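PDB 7CUP: 2,5-dihydroxypyridine 5,6-dioxygenase from Pseudomonas putida KT2440, which catalyses the iron(II)-dependent opening of the 2,5-dihydroxypyridine ring by dioxygen between carbons 5 and 6, yielding N-formylmaleamate in aerobic nicotinate degradation. Local coordinates for residues Ala86-Leu91 with Glu110-Thr115. Sequence-based numbering, arbitrary orientation.
Sequences AAQRAL and EQILKT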
ATOM      1  N   ALA A  86     -10.550   4.810 -28.915  1.00 20.37           N
ATOM      2  CA  ALA A  86     -10.280   5.993 -28.072  1.00 21.92           C
ATOM      3  C   ALA A  86      -8.879   5.839 -27.446  1.00 20.89           C
ATOM      4  O   ALA A  86      -8.032   6.785 -27.573  1.00 20.97           O
ATOM      5  CB  ALA A  86     -11.406   6.167 -27.066  1.00 21.63           C
ATOM      6  N   ALA A  87      -8.637   4.701 -26.795  1.00 21.83           N
ATOM      7  CA  ALA A  87      -7.333   4.322 -26.185  1.00 20.42           C
ATOM      8  C   ALA A  87      -6.235   4.315 -27.248  1.00 20.72           C
ATOM      9  O   ALA A  87      -5.129   4.854 -27.010  1.00 20.65           O
ATOM     10  CB  ALA A  87      -7.453   2.976 -25.525  1.00 20.45           C
ATOM     11  N   GLN A  88      -6.521   3.758 -28.419  1.00 21.94           N
ATOM     12  CA  GLN A  88      -5.532   3.770 -29.517  1.00 20.61           C
ATOM     13  C   GLN A  88      -5.165   5.232 -29.805  1.00 20.89           C
ATOM     14  O   GLN A  88      -3.933   5.523 -29.944  1.00 22.21           O
ATOM     15  CB  GLN A  88      -6.086   3.003 -30.714  1.00 22.39           C
ATOM     16  CG  GLN A  88      -5.091   2.875 -31.849  1.00 25.77           C
ATOM     17  CD  GLN A  88      -5.730   2.288 -33.084  1.00 30.89           C
ATOM     18  OE1 GLN A  88      -6.487   1.324 -33.013  1.00 32.31           O
ATOM     19  NE2 GLN A  88      -5.440   2.898 -34.217  1.00 29.10           N
ATOM     20  N   ARG A  89      -6.153   6.134 -29.919  1.00 20.48           N
ATOM     21  CA  ARG A  89      -5.882   7.565 -30.264  1.00 21.30           C
ATOM     22  C   ARG A  89      -5.121   8.249 -29.118  1.00 20.98           C
ATOM     23  O   ARG A  89      -4.428   9.240 -29.362  1.00 20.50           O
ATOM     24  CB  ARG A  89      -7.178   8.339 -30.559  1.00 23.88           C
ATOM     25  CG  ARG A  89      -7.940   7.891 -31.800  1.00 27.74           C
ATOM     26  CD  ARG A  89      -7.324   8.549 -33.002  1.00 32.78           C
ATOM     27  NE  ARG A  89      -7.837   8.179 -34.313  1.00 36.33           N
ATOM     28  CZ  ARG A  89      -8.945   8.654 -34.866  1.00 36.45           C
ATOM     29  NH1 ARG A  89      -9.756   9.458 -34.206  1.00 40.00           N
ATOM     30  NH2 ARG A  89      -9.274   8.283 -36.080  1.00 36.35           N
ATOM     31  N   ALA A  90      -5.306   7.797 -27.881  1.00 21.72           N
ATOM     32  CA  ALA A  90      -4.630   8.389 -26.706  1.00 23.23           C
ATOM     33  C   ALA A  90      -3.136   8.090 -26.796  1.00 22.73           C
ATOM     34  O   ALA A  90      -2.316   8.952 -26.417  1.00 26.12           O
ATOM     35  CB  ALA A  90      -5.253   7.883 -25.422  1.00 21.75           C
ATOM     36  N   LEU A  91      -2.782   6.959 -27.383  1.00 21.58           N
ATOM     37  CA  LEU A  91      -1.368   6.572 -27.616  1.00 21.31           C
ATOM     38  C   LEU A  91      -0.837   7.248 -28.888  1.00 21.48           C
ATOM     39  O   LEU A  91       0.308   7.711 -28.859  1.00 20.15           O
ATOM     40  CB  LEU A  91      -1.296   5.050 -27.708  1.00 21.47           C
ATOM     41  CG  LEU A  91      -1.751   4.321 -26.445  1.00 22.50           C
ATOM     42  CD1 LEU A  91      -1.723   2.822 -26.655  1.00 21.64           C
ATOM     43  CD2 LEU A  91      -0.887   4.681 -25.245  1.00 22.91           C
ATOM     44  N   GLU A 110      -0.113  -1.559 -35.187  1.00 27.47           N
ATOM     45  CA  GLU A 110       0.391  -1.245 -36.540  1.00 31.21           C
ATOM     46  C   GLU A 110      -0.112   0.137 -36.957  1.00 27.11           C
ATOM     47  O   GLU A 110       0.686   0.926 -37.459  1.00 28.31           O
ATOM     48  CB  GLU A 110      -0.066  -2.328 -37.519  1.00 40.84           C
ATOM     49  CG  GLU A 110       0.484  -2.126 -38.906  1.00 50.07           C
ATOM     50  CD  GLU A 110       1.962  -2.447 -39.039  1.00 67.15           C
ATOM     51  OE1 GLU A 110       2.411  -2.591 -40.198  1.00 86.04           O
ATOM     52  OE2 GLU A 110       2.662  -2.584 -37.996  1.00 73.93           O
ATOM     53  N   GLN A 111      -1.382   0.432 -36.694  1.00 29.41           N
ATOM     54  CA  GLN A 111      -2.010   1.747 -36.988  1.00 30.25           C
ATOM     55  C   GLN A 111      -1.338   2.846 -36.151  1.00 29.36           C
ATOM     56  O   GLN A 111      -1.047   3.919 -36.716  1.00 30.74           O
ATOM     57  CB  GLN A 111      -3.512   1.652 -36.774  1.00 34.25           C
ATOM     58  CG  GLN A 111      -4.222   0.975 -37.940  1.00 40.60           C
ATOM     59  CD  GLN A 111      -5.603   0.534 -37.528  1.00 47.17           C
ATOM     60  OE1 GLN A 111      -6.240   1.154 -36.680  1.00 58.12           O
ATOM     61  NE2 GLN A 111      -6.076  -0.557 -38.108  1.00 53.40           N
ATOM     62  N   ILE A 112      -1.025   2.586 -34.873  1.00 27.40           N
ATOM     63  CA  ILE A 112      -0.273   3.567 -34.033  1.00 24.27           C
ATOM     64  C   ILE A 112       1.054   3.896 -34.725  1.00 22.29           C
ATOM     65  O   ILE A 112       1.340   5.069 -34.903  1.00 22.14           O
ATOM     66  CB  ILE A 112      -0.072   3.093 -32.572  1.00 24.12           C
ATOM     67  CG1 ILE A 112      -1.409   2.832 -31.880  1.00 23.75           C
ATOM     68  CG2 ILE A 112       0.769   4.112 -31.810  1.00 24.98           C
ATOM     69  CD1 ILE A 112      -1.294   2.151 -30.544  1.00 25.64           C
ATOM     70  N   LEU A 113       1.857   2.896 -35.066  1.00 23.01           N
ATOM     71  CA  LEU A 113       3.203   3.088 -35.686  1.00 25.08           C
ATOM     72  C   LEU A 113       3.099   3.826 -37.046  1.00 25.75           C
ATOM     73  O   LEU A 113       3.936   4.717 -37.350  1.00 23.12           O
ATOM     74  CB  LEU A 113       3.833   1.697 -35.844  1.00 25.30           C
ATOM     75  CG  LEU A 113       4.117   0.944 -34.537  1.00 24.50           C
ATOM     76  CD1 LEU A 113       4.690  -0.434 -34.825  1.00 24.94           C
ATOM     77  CD2 LEU A 113       5.071   1.732 -33.654  1.00 23.55           C
ATOM     78  N   LYS A 114       2.086   3.472 -37.829  1.00 28.47           N
ATOM     79  CA  LYS A 114       1.740   4.103 -39.130  1.00 31.67           C
ATOM     80  C   LYS A 114       1.489   5.605 -38.924  1.00 30.70           C
ATOM     81  O   LYS A 114       1.786   6.365 -39.834  1.00 29.89           O
ATOM     82  CB  LYS A 114       0.528   3.374 -39.720  1.00 37.20           C
ATOM     83  CG  LYS A 114       0.309   3.557 -41.210  1.00 44.99           C
ATOM     84  CD  LYS A 114      -1.056   3.098 -41.672  1.00 50.86           C
ATOM     85  CE  LYS A 114      -1.324   3.445 -43.126  1.00 55.71           C
ATOM     86  NZ  LYS A 114      -2.653   4.083 -43.288  1.00 59.47           N
ATOM     87  N   THR A 115       0.976   6.066 -37.779  1.00 27.66           N
ATOM     88  CA  THR A 115       0.789   7.529 -37.581  1.00 26.18           C
ATOM     89  C   THR A 115       2.146   8.224 -37.432  1.00 25.31           C
ATOM     90  O   THR A 115       2.123   9.437 -37.455  1.00 28.34           O
ATOM     91  CB  THR A 115      -0.038   7.929 -36.347  1.00 27.73           C
ATOM     92  OG1 THR A 115       0.721   7.603 -35.175  1.00 24.93           O
ATOM     93  CG2 THR A 115      -1.418   7.309 -36.295  1.00 28.01           C
TER
HETATM   94  O   HOH W   1      -8.105   0.766 -34.986  1.00 39.97           O
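Gln88 reaches across to helix 107-114 and touches two successive residues there. Its amide nitrogen NE2 donates to OE1 of Gln111 at 3.1 Å in a fairly straight bond, with the acceptor close to the plane of the Gln88 amide; the two amide planes are turned 55° apart. A water bridges the two side-chain oxygens, OE1 of Gln88 and OE1 of Gln111. Nearer the backbone, CG of Gln88 lies 3.7 Å from CG1 of Ile112, the two chains running alongside each other in opposite senses. The tip of Ile112 continues to Leu91, its CD1 4.0 Å from Leu91 CD1. CG of Gln88 is anti to the backbone N (chi1 -176°) and the chain extended beyond it, which carries the amide across to the second helix; NE2 also bonds to OE2 of Glu92, one turn on, which fixes the amide's rotation. Replacing Gln88 with an alanine is likely to leave OE2 of Glu92 and OE1 of Gln111 without their common donor and to uncover one flank of Ile112. Ile112 also packs on Leu81 and on Ile119 of strand 118-121. The axes of segments 86-91 and 110-114 come within 9.9 Å and cross at -34°; their helices precede the adjacent parallel strands 96-99 and 118-121, side-by-side packing characteristic of an alpha/beta fold with a parallel sheet.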